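Local coordinates for aminopeptidase YwaD (Bacillus subtilis, PDB 6HC6), which hydrolyses peptides at their N-terminal end, releasing amino acids such as arginine, lysine and leucine with the help of two zinc ions per subunit, at residues A149-G154 with K171-Y176; D252-S257 with W399-E404; G232-K237 with K284-I289. All coordinates share one frame; numbering follows the deposited sequence.

Contact 1 (A149-G154 with K171-Y176); sequences ALISRG and KAVIIY
A beta-alpha-beta crossover of the PA domain brings strand 148-152 and strand 172-176 side by side, with Ala-149 to Ser-152 paired in parallel to Val-173 to Tyr-176 and helix 158-167 making the connection. The local axes diverge by only 24°, and the hydrogen bonds alternate as a parallel ladder requires: Ala-149 gives its N-H to Ala-172 and takes one from Ile-174, Ile-151 does the same with Ile-174 and Tyr-176, and Arg-153 N closes the row on Tyr-176 O at 2.8 Å. Ile-174 therefore serves Ala-149 through its N and Ile-151 through its O.

The side chains of Ala-149, Ile-151, Val-173 and Ile-175 lie on the face packed by helix 158-167. There the CD1 of Ile-151 meets CG1 of Val-173 at 3.6 Å. The other face carries Leu-150, Ser-152, Ile-174 and Tyr-176, and Ile-201 of the neighbouring strand 198-201 touches both Ile-174 and Tyr-176. Leu-150 CD1 is shared, standing 3.8 Å from Ile-174 CG2 and 3.6 Å from Tyr-176 CD1, and its side chain meets that of Tyr-176 at about a right angle.

The tyrosine has CG set between its own backbone N and carbonyl carbon (chi1 63°), a rotation that puts the ring over the neighbouring strand 148-152. One face of the ring covers Ser-152, whose CA, displaced toward the rim, makes a CH-pi contact 3.8 Å from the ring centroid and 18° off the normal. Beyond the strand end, the guanidinium of Arg-153 reaches Asn-177 and forms a salt bridge with the C-terminal carboxylate of Lys-455. Near the outer end of the tyrosine ring, Ser-152 CB lies 3.5 Å from Tyr-176 CZ.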
ATOM      1  N   ALA A 149      19.551 -13.309  16.351  1.00 27.42           N
ATOM      2  CA  ALA A 149      19.251 -14.362  15.391  1.00 28.10           C
ATOM      3  C   ALA A 149      19.373 -13.815  13.979  1.00 27.98           C
ATOM      4  O   ALA A 149      18.712 -12.833  13.628  1.00 30.76           O
ATOM      5  CB  ALA A 149      17.852 -14.924  15.629  1.00 27.31           C
ATOM      6  N   LEU A 150      20.212 -14.449  13.172  1.00 28.23           N
ATOM      7  CA  LEU A 150      20.371 -14.097  11.765  1.00 24.29           C
ATOM      8  C   LEU A 150      19.641 -15.152  10.942  1.00 27.43           C
ATOM      9  O   LEU A 150      20.018 -16.328  10.955  1.00 28.53           O
ATOM     10  CB  LEU A 150      21.855 -14.018  11.400  1.00 25.47           C
ATOM     11  CG  LEU A 150      22.208 -13.675   9.955  1.00 27.23           C
ATOM     12  CD1 LEU A 150      21.757 -12.263   9.576  1.00 28.21           C
ATOM     13  CD2 LEU A 150      23.713 -13.821   9.771  1.00 26.26           C
ATOM     14  N   ILE A 151      18.598 -14.730  10.234  1.00 25.20           N
ATOM     15  CA  ILE A 151      17.658 -15.625   9.575  1.00 25.49           C
ATOM     16  C   ILE A 151      17.596 -15.253   8.105  1.00 27.97           C
ATOM     17  O   ILE A 151      17.415 -14.081   7.763  1.00 25.91           O
ATOM     18  CB  ILE A 151      16.256 -15.526  10.207  1.00 26.75           C
ATOM     19  CG1 ILE A 151      16.346 -15.638  11.733  1.00 30.63           C
ATOM     20  CG2 ILE A 151      15.330 -16.597   9.635  1.00 26.87           C
ATOM     21  CD1 ILE A 151      15.003 -15.527  12.435  1.00 29.90           C
ATOM     22  N   SER A 152      17.735 -16.243   7.241  1.00 25.55           N
ATOM     23  CA  SER A 152      17.505 -15.992   5.829  1.00 27.13           C
ATOM     24  C   SER A 152      16.012 -15.896   5.569  1.00 31.58           C
ATOM     25  O   SER A 152      15.209 -16.596   6.188  1.00 32.98           O
ATOM     26  CB  SER A 152      18.102 -17.102   4.971  1.00 34.17           C
ATOM     27  OG  SER A 152      17.687 -16.965   3.623  1.00 34.57           O
ATOM     28  N   ARG A 153      15.645 -15.020   4.648  1.00 27.09           N
ATOM     29  CA  ARG A 153      14.278 -15.017   4.153  1.00 26.32           C
ATOM     30  C   ARG A 153      13.984 -16.342   3.458  1.00 28.57           C
ATOM     31  O   ARG A 153      14.884 -17.002   2.924  1.00 30.22           O
ATOM     32  CB  ARG A 153      14.086 -13.830   3.207  1.00 30.34           C
ATOM     33  CG  ARG A 153      12.812 -13.840   2.390  1.00 32.48           C
ATOM     34  CD  ARG A 153      12.779 -12.686   1.399  1.00 29.53           C
ATOM     35  NE  ARG A 153      11.426 -12.527   0.851  1.00 29.27           N
ATOM     36  CZ  ARG A 153      11.148 -11.856  -0.261  1.00 38.52           C
ATOM     37  NH1 ARG A 153      12.132 -11.289  -0.944  1.00 34.93           N
ATOM     38  NH2 ARG A 153       9.892 -11.765  -0.698  1.00 31.79           N
ATOM     39  N   GLY A 154      12.722 -16.755   3.504  1.00 28.95           N
ATOM     40  CA  GLY A 154      12.264 -17.938   2.794  1.00 34.39           C
ATOM     41  C   GLY A 154      11.364 -18.867   3.589  1.00 41.18           C
ATOM     42  O   GLY A 154      11.494 -19.014   4.806  1.00 35.09           O
ATOM     43  N   LYS A 171      17.897 -11.925  21.338  1.00 28.69           N
ATOM     44  CA  LYS A 171      17.857 -10.523  21.727  1.00 28.23           C
ATOM     45  C   LYS A 171      17.352  -9.619  20.611  1.00 29.11           C
ATOM     46  O   LYS A 171      16.889  -8.510  20.893  1.00 30.49           O
ATOM     47  CB  LYS A 171      19.248 -10.045  22.157  1.00 36.40           C
ATOM     48  CG  LYS A 171      19.587 -10.318  23.621  1.00 40.96           C
ATOM     49  CD  LYS A 171      20.681  -9.381  24.103  1.00 55.69           C
ATOM     50  CE  LYS A 171      21.222  -9.792  25.460  1.00 68.46           C
ATOM     51  NZ  LYS A 171      20.142  -9.847  26.486  1.00 74.34           N
ATOM     52  N   ALA A 172      17.430 -10.080  19.368  1.00 26.12           N
ATOM     53  CA  ALA A 172      17.005  -9.335  18.190  1.00 24.16           C
ATOM     54  C   ALA A 172      17.014 -10.311  17.025  1.00 28.99           C
ATOM     55  O   ALA A 172      17.559 -11.416  17.123  1.00 23.86           O
ATOM     56  CB  ALA A 172      17.915  -8.137  17.902  1.00 25.14           C
ATOM     57  N   VAL A 173      16.407  -9.883  15.923  1.00 25.69           N
ATOM     58  CA  VAL A 173      16.276 -10.678  14.711  1.00 25.66           C
ATOM     59  C   VAL A 173      16.751  -9.825  13.553  1.00 26.16           C
ATOM     60  O   VAL A 173      16.288  -8.693  13.382  1.00 24.28           O
ATOM     61  CB  VAL A 173      14.822 -11.137  14.468  1.00 27.14           C
ATOM     62  CG1 VAL A 173      14.724 -11.967  13.187  1.00 30.14           C
ATOM     63  CG2 VAL A 173      14.298 -11.931  15.648  1.00 28.22           C
ATOM     64  N   ILE A 174      17.685 -10.355  12.772  1.00 23.84           N
ATOM     65  CA  ILE A 174      18.075  -9.782  11.490  1.00 23.25           C
ATOM     66  C   ILE A 174      17.671 -10.782  10.416  1.00 21.92           C
ATOM     67  O   ILE A 174      18.145 -11.925  10.411  1.00 25.14           O
ATOM     68  CB  ILE A 174      19.584  -9.488  11.439  1.00 24.42           C
ATOM     69  CG1 ILE A 174      19.987  -8.580  12.609  1.00 21.25           C
ATOM     70  CG2 ILE A 174      19.974  -8.900  10.095  1.00 24.07           C
ATOM     71  CD1 ILE A 174      21.491  -8.373  12.748  1.00 24.94           C
ATOM     72  N   ILE A 175      16.776 -10.372   9.525  1.00 25.05           N
ATOM     73  CA  ILE A 175      16.345 -11.208   8.413  1.00 23.98           C
ATOM     74  C   ILE A 175      16.973 -10.640   7.153  1.00 23.76           C
ATOM     75  O   ILE A 175      16.853  -9.442   6.888  1.00 24.98           O
ATOM     76  CB  ILE A 175      14.810 -11.258   8.299  1.00 23.76           C
ATOM     77  CG1 ILE A 175      14.201 -11.731   9.622  1.00 26.11           C
ATOM     78  CG2 ILE A 175      14.403 -12.176   7.162  1.00 23.55           C
ATOM     79  CD1 ILE A 175      12.672 -11.714   9.668  1.00 27.35           C
ATOM     80  N   TYR A 176      17.675 -11.476   6.392  1.00 24.58           N
ATOM     81  CA  TYR A 176      18.299 -10.998   5.168  1.00 24.25           C
ATOM     82  C   TYR A 176      17.625 -11.601   3.943  1.00 28.17           C
ATOM     83  O   TYR A 176      17.204 -12.764   3.951  1.00 29.02           O
ATOM     84  CB  TYR A 176      19.808 -11.273   5.151  1.00 21.22           C
ATOM     85  CG  TYR A 176      20.245 -12.711   5.181  1.00 26.01           C
ATOM     86  CD1 TYR A 176      20.397 -13.389   6.391  1.00 28.61           C
ATOM     87  CD2 TYR A 176      20.588 -13.372   4.012  1.00 32.74           C
ATOM     88  CE1 TYR A 176      20.843 -14.708   6.423  1.00 32.08           C
ATOM     89  CE2 TYR A 176      21.038 -14.689   4.040  1.00 34.01           C
ATOM     90  CZ  TYR A 176      21.157 -15.347   5.244  1.00 31.10           C
ATOM     91  OH  TYR A 176      21.601 -16.655   5.263  1.00 35.42           O
TER

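Contact 2 (D252-S257 with W399-E404); sequences DSVPFS and WYHTPE. With ZN (zinc ion), chain E.
Val-254 carries CG1 anti to its carbonyl carbon (chi1 -57°), and His-401, with CG likewise anti to its carbonyl carbon (chi1 -77°), presents a ring face to that methyl. Val-254 CG1 sits over the ring centre, 3.6 Å from the centroid and 12° off the normal, so this is a CH-pi contact. Tyr-400 lies over the opposite face, its CZ 3.3 Å above the imidazole plane. The ring is thereby sandwiched, and its rotation is further fixed at both nitrogens: NE2 binds zinc at 2.1 Å, while ND1 is hydrogen-bonded to Asp-453.

The two loops that meet here each contain a type II beta turn, Val-254 to Ser-257 and Trp-399 to Thr-402. Pro-403 CA approaches Phe-256 O at 3.2 Å as a CA-H...O contact. Ser-257 OG, hydrogen-bonded to Gly-259, shares with His-401 N a bridging water, 2.6 Å from the hydroxyl. A second water joins Pro-255 O to His-401 O, its bond to the latter weak.

Asp-262, Glu-295 and Glu-452 also bind this zinc, and a water is a further ligand, its O 2.3 Å from the metal. This is probably the catalytic zinc, as in related M28 peptidases. The Asp-453 carboxylate at ND1 would probably polarise the imidazole and make NE2 a better zinc donor, while Val-254 and Tyr-400, on opposite faces, probably limit its tilting.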
ATOM      1  N   ASP A 252       0.254   7.048   0.119  1.00 15.91           N
ATOM      2  CA  ASP A 252       1.564   6.808   0.719  1.00 17.94           C
ATOM      3  C   ASP A 252       2.361   5.810  -0.115  1.00 20.46           C
ATOM      4  O   ASP A 252       1.826   5.128  -0.989  1.00 16.52           O
ATOM      5  CB  ASP A 252       1.427   6.312   2.154  1.00 15.44           C
ATOM      6  CG  ASP A 252       0.801   4.929   2.247  1.00 17.46           C
ATOM      7  OD1 ASP A 252      -0.240   4.704   1.581  1.00 16.84           O
ATOM      8  OD2 ASP A 252       1.331   4.083   3.004  1.00 16.36           O
ATOM      9  N   SER A 253       3.664   5.739   0.159  1.00 15.57           N
ATOM     10  CA  SER A 253       4.548   4.790  -0.515  1.00 15.48           C
ATOM     11  C   SER A 253       5.501   4.193   0.509  1.00 17.56           C
ATOM     12  O   SER A 253       5.600   4.671   1.641  1.00 17.65           O
ATOM     13  CB  SER A 253       5.328   5.443  -1.663  1.00 19.77           C
ATOM     14  OG  SER A 253       6.321   6.316  -1.165  1.00 20.46           O
ATOM     15  N   VAL A 254       6.213   3.142   0.107  1.00 14.19           N
ATOM     16  CA  VAL A 254       7.153   2.467   1.010  1.00 18.07           C
ATOM     17  C   VAL A 254       8.465   3.244   1.050  1.00 21.30           C
ATOM     18  O   VAL A 254       8.770   4.014   0.122  1.00 19.06           O
ATOM     19  CB  VAL A 254       7.394   1.000   0.599  1.00 18.88           C
ATOM     20  CG1 VAL A 254       6.074   0.208   0.542  1.00 17.11           C
ATOM     21  CG2 VAL A 254       8.135   0.927  -0.734  1.00 19.73           C
ATOM     22  N   PRO A 255       9.255   3.098   2.113  1.00 18.32           N
ATOM     23  CA  PRO A 255      10.529   3.815   2.192  1.00 20.01           C
ATOM     24  C   PRO A 255      11.402   3.582   0.966  1.00 17.92           C
ATOM     25  O   PRO A 255      11.446   2.484   0.410  1.00 18.74           O
ATOM     26  CB  PRO A 255      11.174   3.237   3.456  1.00 25.35           C
ATOM     27  CG  PRO A 255      10.029   2.894   4.328  1.00 23.51           C
ATOM     28  CD  PRO A 255       8.947   2.387   3.369  1.00 21.62           C
ATOM     29  N   PHE A 256      12.097   4.640   0.554  1.00 18.76           N
ATOM     30  CA  PHE A 256      13.034   4.689  -0.565  1.00 22.36           C
ATOM     31  C   PHE A 256      12.347   4.574  -1.908  1.00 22.13           C
ATOM     32  O   PHE A 256      13.033   4.605  -2.928  1.00 24.95           O
ATOM     33  CB  PHE A 256      14.125   3.612  -0.488  1.00 28.97           C
ATOM     34  CG  PHE A 256      14.821   3.570   0.838  1.00 35.40           C
ATOM     35  CD1 PHE A 256      15.673   4.600   1.213  1.00 34.24           C
ATOM     36  CD2 PHE A 256      14.595   2.525   1.720  1.00 31.96           C
ATOM     37  CE1 PHE A 256      16.312   4.577   2.442  1.00 39.93           C
ATOM     38  CE2 PHE A 256      15.224   2.494   2.949  1.00 40.64           C
ATOM     39  CZ  PHE A 256      16.082   3.524   3.312  1.00 42.47           C
ATOM     40  N   SER A 257      11.023   4.452  -1.950  1.00 21.97           N
ATOM     41  CA  SER A 257      10.354   4.399  -3.247  1.00 20.37           C
ATOM     42  C   SER A 257       9.652   5.717  -3.526  1.00 14.99           C
ATOM     43  O   SER A 257       8.823   6.146  -2.714  1.00 19.00           O
ATOM     44  CB  SER A 257       9.332   3.264  -3.280  1.00 20.69           C
ATOM     45  OG  SER A 257       8.468   3.377  -4.406  1.00 20.43           O
ATOM     46  N   TRP A 399       9.789  -3.091 -10.621  1.00 24.43           N
ATOM     47  CA  TRP A 399      10.179  -1.876  -9.917  1.00 28.44           C
ATOM     48  C   TRP A 399       9.372  -1.639  -8.650  1.00 28.26           C
ATOM     49  O   TRP A 399       9.731  -0.761  -7.857  1.00 25.49           O
ATOM     50  CB  TRP A 399      10.047  -0.688 -10.873  1.00 32.25           C
ATOM     51  CG  TRP A 399      10.708  -0.989 -12.189  1.00 34.66           C
ATOM     52  CD1 TRP A 399      11.994  -1.418 -12.380  1.00 40.10           C
ATOM     53  CD2 TRP A 399      10.118  -0.910 -13.490  1.00 39.07           C
ATOM     54  NE1 TRP A 399      12.241  -1.600 -13.719  1.00 45.47           N
ATOM     55  CE2 TRP A 399      11.105  -1.295 -14.422  1.00 42.60           C
ATOM     56  CE3 TRP A 399       8.856  -0.544 -13.960  1.00 33.03           C
ATOM     57  CZ2 TRP A 399      10.862  -1.323 -15.792  1.00 45.68           C
ATOM     58  CZ3 TRP A 399       8.622  -0.572 -15.314  1.00 36.45           C
ATOM     59  CH2 TRP A 399       9.617  -0.957 -16.216  1.00 45.20           C
ATOM     60  N   TYR A 400       8.305  -2.410  -8.449  1.00 25.47           N
ATOM     61  CA  TYR A 400       7.417  -2.278  -7.303  1.00 24.21           C
ATOM     62  C   TYR A 400       8.200  -2.308  -5.993  1.00 24.22           C
ATOM     63  O   TYR A 400       9.062  -3.174  -5.786  1.00 23.42           O
ATOM     64  CB  TYR A 400       6.400  -3.428  -7.388  1.00 30.97           C
ATOM     65  CG  TYR A 400       5.635  -3.815  -6.151  1.00 26.04           C
ATOM     66  CD1 TYR A 400       4.466  -3.155  -5.795  1.00 22.94           C
ATOM     67  CD2 TYR A 400       6.047  -4.893  -5.372  1.00 32.98           C
ATOM     68  CE1 TYR A 400       3.747  -3.541  -4.684  1.00 26.88           C
ATOM     69  CE2 TYR A 400       5.337  -5.280  -4.253  1.00 31.75           C
ATOM     70  CZ  TYR A 400       4.186  -4.599  -3.914  1.00 30.05           C
ATOM     71  OH  TYR A 400       3.459  -4.965  -2.804  1.00 28.64           O
ATOM     72  N   HIS A 401       7.931  -1.316  -5.137  1.00 24.15           N
ATOM     73  CA  HIS A 401       8.540  -1.208  -3.807  1.00 15.73           C
ATOM     74  C   HIS A 401      10.058  -1.035  -3.863  1.00 23.44           C
ATOM     75  O   HIS A 401      10.772  -1.430  -2.931  1.00 24.71           O
ATOM     76  CB  HIS A 401       8.157  -2.412  -2.936  1.00 18.58           C
ATOM     77  CG  HIS A 401       6.760  -2.335  -2.393  1.00 15.04           C
ATOM     78  ND1 HIS A 401       6.299  -3.179  -1.402  1.00 17.92           N
ATOM     79  CD2 HIS A 401       5.730  -1.511  -2.697  1.00 15.59           C
ATOM     80  CE1 HIS A 401       5.043  -2.873  -1.119  1.00 19.89           C
ATOM     81  NE2 HIS A 401       4.673  -1.874  -1.901  1.00 15.19           N
ATOM     82  N   THR A 402      10.573  -0.424  -4.925  1.00 18.63           N
ATOM     83  CA  THR A 402      11.992  -0.130  -5.074  1.00 20.48           C
ATOM     84  C   THR A 402      12.165   1.339  -5.423  1.00 17.74           C
ATOM     85  O   THR A 402      11.200   2.021  -5.786  1.00 19.25           O
ATOM     86  CB  THR A 402      12.654  -0.983  -6.171  1.00 26.00           C
ATOM     87  OG1 THR A 402      12.342  -0.430  -7.451  1.00 28.56           O
ATOM     88  CG2 THR A 402      12.215  -2.454  -6.114  1.00 30.61           C
ATOM     89  N   PRO A 403      13.391   1.865  -5.326  1.00 18.60           N
ATOM     90  CA  PRO A 403      13.631   3.238  -5.803  1.00 21.31           C
ATOM     91  C   PRO A 403      13.316   3.417  -7.273  1.00 25.82           C
ATOM     92  O   PRO A 403      13.194   4.558  -7.732  1.00 23.28           O
ATOM     93  CB  PRO A 403      15.126   3.454  -5.522  1.00 21.45           C
ATOM     94  CG  PRO A 403      15.428   2.536  -4.398  1.00 25.83           C
ATOM     95  CD  PRO A 403      14.568   1.326  -4.612  1.00 21.08           C
ATOM     96  N   GLU A 404      13.191   2.331  -8.031  1.00 20.11           N
ATOM     97  CA  GLU A 404      12.865   2.457  -9.447  1.00 22.74           C
ATOM     98  C   GLU A 404      11.368   2.580  -9.708  1.00 24.43           C
ATOM     99  O   GLU A 404      10.973   2.645 -10.877  1.00 22.99           O
ATOM    100  CB  GLU A 404      13.438   1.267 -10.231  1.00 26.34           C
ATOM    101  CG  GLU A 404      14.948   1.150 -10.139  1.00 35.63           C
ATOM    102  CD  GLU A 404      15.667   2.221 -10.928  1.00 59.30           C
ATOM    103  OE1 GLU A 404      16.852   2.490 -10.627  1.00 71.05           O
ATOM    104  OE2 GLU A 404      15.048   2.793 -11.850  1.00 68.03           O
TER
HETATM  105 ZN    ZN E 502       2.697  -1.092  -1.892  1.00 21.49          ZN
HETATM  106  O   HOH W   1      11.961   1.137  -2.110  1.00 25.88           O
HETATM  107  O   HOH W   2       6.722   1.445  -4.725  1.00 17.55           O
HETATM  108  O   HOH W   3       0.424  -0.706  -1.861  1.00 18.72           O

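Contact 3 (G232-K237 with K284-I289)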
ATOM      1  N   GLY A 232     -13.037  13.912  -0.354  1.00 20.78           N
ATOM      2  CA  GLY A 232     -13.764  14.927  -1.100  1.00 24.05           C
ATOM      3  C   GLY A 232     -15.087  14.388  -1.595  1.00 25.25           C
ATOM      4  O   GLY A 232     -15.118  13.396  -2.326  1.00 23.90           O
ATOM      5  N   ILE A 233     -16.195  15.023  -1.219  1.00 26.39           N
ATOM      6  CA  ILE A 233     -17.522  14.463  -1.454  1.00 23.25           C
ATOM      7  C   ILE A 233     -18.265  15.316  -2.468  1.00 31.88           C
ATOM      8  O   ILE A 233     -18.319  16.547  -2.346  1.00 26.45           O
ATOM      9  CB  ILE A 233     -18.325  14.338  -0.152  1.00 24.66           C
ATOM     10  CG1 ILE A 233     -17.563  13.432   0.824  1.00 30.16           C
ATOM     11  CG2 ILE A 233     -19.713  13.805  -0.454  1.00 25.82           C
ATOM     12  CD1 ILE A 233     -18.285  13.202   2.145  1.00 31.55           C
ATOM     13  N   LYS A 234     -18.828  14.647  -3.464  1.00 24.34           N
ATOM     14  CA  LYS A 234     -19.770  15.213  -4.425  1.00 26.08           C
ATOM     15  C   LYS A 234     -21.158  14.745  -4.005  1.00 31.33           C
ATOM     16  O   LYS A 234     -21.526  13.583  -4.213  1.00 32.01           O
ATOM     17  CB  LYS A 234     -19.413  14.744  -5.830  1.00 29.70           C
ATOM     18  CG  LYS A 234     -20.492  14.951  -6.881  1.00 34.68           C
ATOM     19  CD  LYS A 234     -19.885  14.740  -8.260  1.00 41.10           C
ATOM     20  CE  LYS A 234     -20.947  14.672  -9.331  1.00 40.04           C
ATOM     21  NZ  LYS A 234     -21.512  16.007  -9.616  1.00 36.65           N
ATOM     22  N   LYS A 235     -21.928  15.641  -3.410  1.00 31.25           N
ATOM     23  CA  LYS A 235     -23.206  15.240  -2.847  1.00 31.83           C
ATOM     24  C   LYS A 235     -24.357  15.808  -3.669  1.00 40.61           C
ATOM     25  O   LYS A 235     -24.298  16.965  -4.099  1.00 47.27           O
ATOM     26  CB  LYS A 235     -23.326  15.715  -1.388  1.00 41.11           C
ATOM     27  CG  LYS A 235     -24.555  15.190  -0.650  1.00 49.79           C
ATOM     28  CD  LYS A 235     -24.264  14.851   0.800  1.00 53.16           C
ATOM     29  CE  LYS A 235     -25.515  14.333   1.505  1.00 61.05           C
ATOM     30  NZ  LYS A 235     -25.264  13.106   2.312  1.00 62.50           N
ATOM     31  N   PRO A 236     -25.401  15.021  -3.926  1.00 39.37           N
ATOM     32  CA  PRO A 236     -26.560  15.552  -4.652  1.00 40.20           C
ATOM     33  C   PRO A 236     -27.379  16.461  -3.749  1.00 40.24           C
ATOM     34  O   PRO A 236     -27.530  16.204  -2.552  1.00 47.58           O
ATOM     35  CB  PRO A 236     -27.339  14.290  -5.044  1.00 42.90           C
ATOM     36  CG  PRO A 236     -26.966  13.287  -4.015  1.00 38.21           C
ATOM     37  CD  PRO A 236     -25.543  13.588  -3.617  1.00 38.44           C
ATOM     38  N   LYS A 237     -27.911  17.541  -4.327  1.00 61.24           N
ATOM     39  CA  LYS A 237     -28.423  18.622  -3.483  1.00 74.29           C
ATOM     40  C   LYS A 237     -29.723  18.240  -2.781  1.00 72.41           C
ATOM     41  O   LYS A 237     -29.903  18.552  -1.597  1.00 82.09           O
ATOM     42  CB  LYS A 237     -28.614  19.904  -4.295  1.00 78.83           C
ATOM     43  CG  LYS A 237     -29.084  21.091  -3.447  1.00 84.77           C
ATOM     44  CD  LYS A 237     -28.529  22.427  -3.943  1.00 84.77           C
ATOM     45  CE  LYS A 237     -27.078  22.636  -3.512  1.00 77.51           C
ATOM     46  NZ  LYS A 237     -26.970  23.141  -2.113  1.00 72.97           N
ATOM     47  N   LYS A 284     -26.311   9.732  -6.731  1.00 31.78           N
ATOM     48  CA  LYS A 284     -25.427   9.107  -5.762  1.00 28.61           C
ATOM     49  C   LYS A 284     -24.585  10.156  -5.050  1.00 32.09           C
ATOM     50  O   LYS A 284     -24.276  11.219  -5.599  1.00 37.44           O
ATOM     51  CB  LYS A 284     -24.496   8.096  -6.435  1.00 28.67           C
ATOM     52  CG  LYS A 284     -25.173   7.208  -7.448  1.00 37.56           C
ATOM     53  CD  LYS A 284     -26.007   6.130  -6.772  1.00 37.92           C
ATOM     54  CE  LYS A 284     -26.531   5.131  -7.798  1.00 41.20           C
ATOM     55  NZ  LYS A 284     -27.416   4.111  -7.184  1.00 36.05           N
ATOM     56  N   GLU A 285     -24.202   9.842  -3.820  1.00 26.50           N
ATOM     57  CA  GLU A 285     -23.164  10.583  -3.120  1.00 27.86           C
ATOM     58  C   GLU A 285     -21.826   9.941  -3.456  1.00 28.12           C
ATOM     59  O   GLU A 285     -21.616   8.759  -3.173  1.00 26.90           O
ATOM     60  CB  GLU A 285     -23.403  10.574  -1.611  1.00 26.73           C
ATOM     61  CG  GLU A 285     -22.309  11.298  -0.832  1.00 30.65           C
ATOM     62  CD  GLU A 285     -22.564  11.336   0.661  1.00 32.95           C
ATOM     63  OE1 GLU A 285     -21.592  11.470   1.440  1.00 30.27           O
ATOM     64  OE2 GLU A 285     -23.740  11.233   1.056  1.00 36.24           O
ATOM     65  N   ILE A 286     -20.933  10.693  -4.089  1.00 23.02           N
ATOM     66  CA  ILE A 286     -19.654  10.142  -4.519  1.00 23.43           C
ATOM     67  C   ILE A 286     -18.563  10.678  -3.604  1.00 24.73           C
ATOM     68  O   ILE A 286     -18.375  11.894  -3.483  1.00 25.94           O
ATOM     69  CB  ILE A 286     -19.352  10.465  -5.986  1.00 20.45           C
ATOM     70  CG1 ILE A 286     -20.547  10.087  -6.858  1.00 28.63           C
ATOM     71  CG2 ILE A 286     -18.119   9.696  -6.420  1.00 21.23           C
ATOM     72  CD1 ILE A 286     -20.406  10.542  -8.300  1.00 36.87           C
ATOM     73  N   ARG A 287     -17.850   9.771  -2.954  1.00 20.89           N
ATOM     74  CA  ARG A 287     -16.764  10.131  -2.054  1.00 25.21           C
ATOM     75  C   ARG A 287     -15.453   9.732  -2.713  1.00 25.73           C
ATOM     76  O   ARG A 287     -15.194   8.542  -2.934  1.00 21.85           O
ATOM     77  CB  ARG A 287     -16.940   9.451  -0.702  1.00 22.07           C
ATOM     78  CG  ARG A 287     -18.285   9.760  -0.081  1.00 20.93           C
ATOM     79  CD  ARG A 287     -18.354   9.281   1.347  1.00 19.75           C
ATOM     80  NE  ARG A 287     -19.649   9.611   1.941  1.00 24.15           N
ATOM     81  CZ  ARG A 287     -20.057   9.189   3.132  1.00 27.10           C
ATOM     82  NH1 ARG A 287     -19.270   8.412   3.868  1.00 25.12           N
ATOM     83  NH2 ARG A 287     -21.249   9.541   3.589  1.00 28.65           N
ATOM     84  N   PHE A 288     -14.633  10.724  -3.040  1.00 21.31           N
ATOM     85  CA  PHE A 288     -13.289  10.469  -3.542  1.00 17.84           C
ATOM     86  C   PHE A 288     -12.338  10.502  -2.360  1.00 18.72           C
ATOM     87  O   PHE A 288     -12.291  11.490  -1.619  1.00 20.72           O
ATOM     88  CB  PHE A 288     -12.882  11.500  -4.587  1.00 19.17           C
ATOM     89  CG  PHE A 288     -13.792  11.552  -5.768  1.00 19.34           C
ATOM     90  CD1 PHE A 288     -14.908  12.378  -5.763  1.00 23.21           C
ATOM     91  CD2 PHE A 288     -13.558  10.750  -6.875  1.00 19.83           C
ATOM     92  CE1 PHE A 288     -15.763  12.431  -6.855  1.00 24.33           C
ATOM     93  CE2 PHE A 288     -14.422  10.795  -7.970  1.00 20.54           C
ATOM     94  CZ  PHE A 288     -15.518  11.641  -7.956  1.00 25.08           C
ATOM     95  N   ILE A 289     -11.604   9.421  -2.147  1.00 16.69           N
ATOM     96  CA  ILE A 289     -10.785   9.344  -0.949  1.00 15.48           C
ATOM     97  C   ILE A 289      -9.355   9.013  -1.325  1.00 17.85           C
ATOM     98  O   ILE A 289      -9.103   8.046  -2.058  1.00 19.66           O
ATOM     99  CB  ILE A 289     -11.316   8.311   0.054  1.00 16.14           C
ATOM    100  CG1 ILE A 289     -12.818   8.499   0.231  1.00 22.19           C
ATOM    101  CG2 ILE A 289     -10.543   8.472   1.347  1.00 19.66           C
ATOM    102  CD1 ILE A 289     -13.405   7.650   1.321  1.00 24.18           C
TER
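Residues 232-234 and 285-289 run antiparallel at 160° with 4.7 Å between their axes, joining strands 226-234 and 285-291 of the mixed sheet of the M28 peptidase domain. Gly-232 with Phe-288 and Lys-234 with Ile-286 are hydrogen-bonded pairs, each exchanging two backbone bonds; Ile-233 with Arg-287 is the non-hydrogen-bonded pair between them.

Phe-288 and Ile-286 project to one face, where Phe-288 packs on helix 260-277 and Ile-286 on Val-430 of helix 412-430. Lys-234 shares this face, but its NZ turns to the carbonyl oxygens of Lys-278 and Val-280. On the other face, Ile-233 lies alongside Arg-287, with CG1 3.9 Å from Arg-287 CG, and its CG2 approaches Glu-285 OE1 at 3.5 Å.

With CG anti to the backbone N (chi1 178°) and the rest extended, Glu-285 places its carboxylate between Lys-235 and Arg-287. Lys-235 NZ makes a salt bridge to Glu-285 OE2 at 2.7 Å, and Arg-315 also pairs with that oxygen. Arg-287, itself salt-bridged to Glu-312, grips OE1 side-on: its NE and NH2 lie 2.7 Å and 2.9 Å from Glu-285 OE1, both on one face of the carboxylate plane.

In the fold
The three contacts span the PA domain and the peptidase domain of one monomer. Contact 1 belongs to the PA domain, whereas contacts 2 and 3 both belong to the M28 peptidase domain, where their segments alternate along the chain. Contact 2 alone supplies a zinc ligand. Contact 1 comes close without touching it: the centres are about 22 Å apart and the nearest atoms about 9 Å, and the Arg-153 side chain is about 13 Å from a bound zinc ion. Contact 3 lies far from the zinc site, its centre about 31 Å from that of contact 2 and about 47 Å from that of contact 1; contacts 1 and 3 lie on opposite sides of the chain's centre.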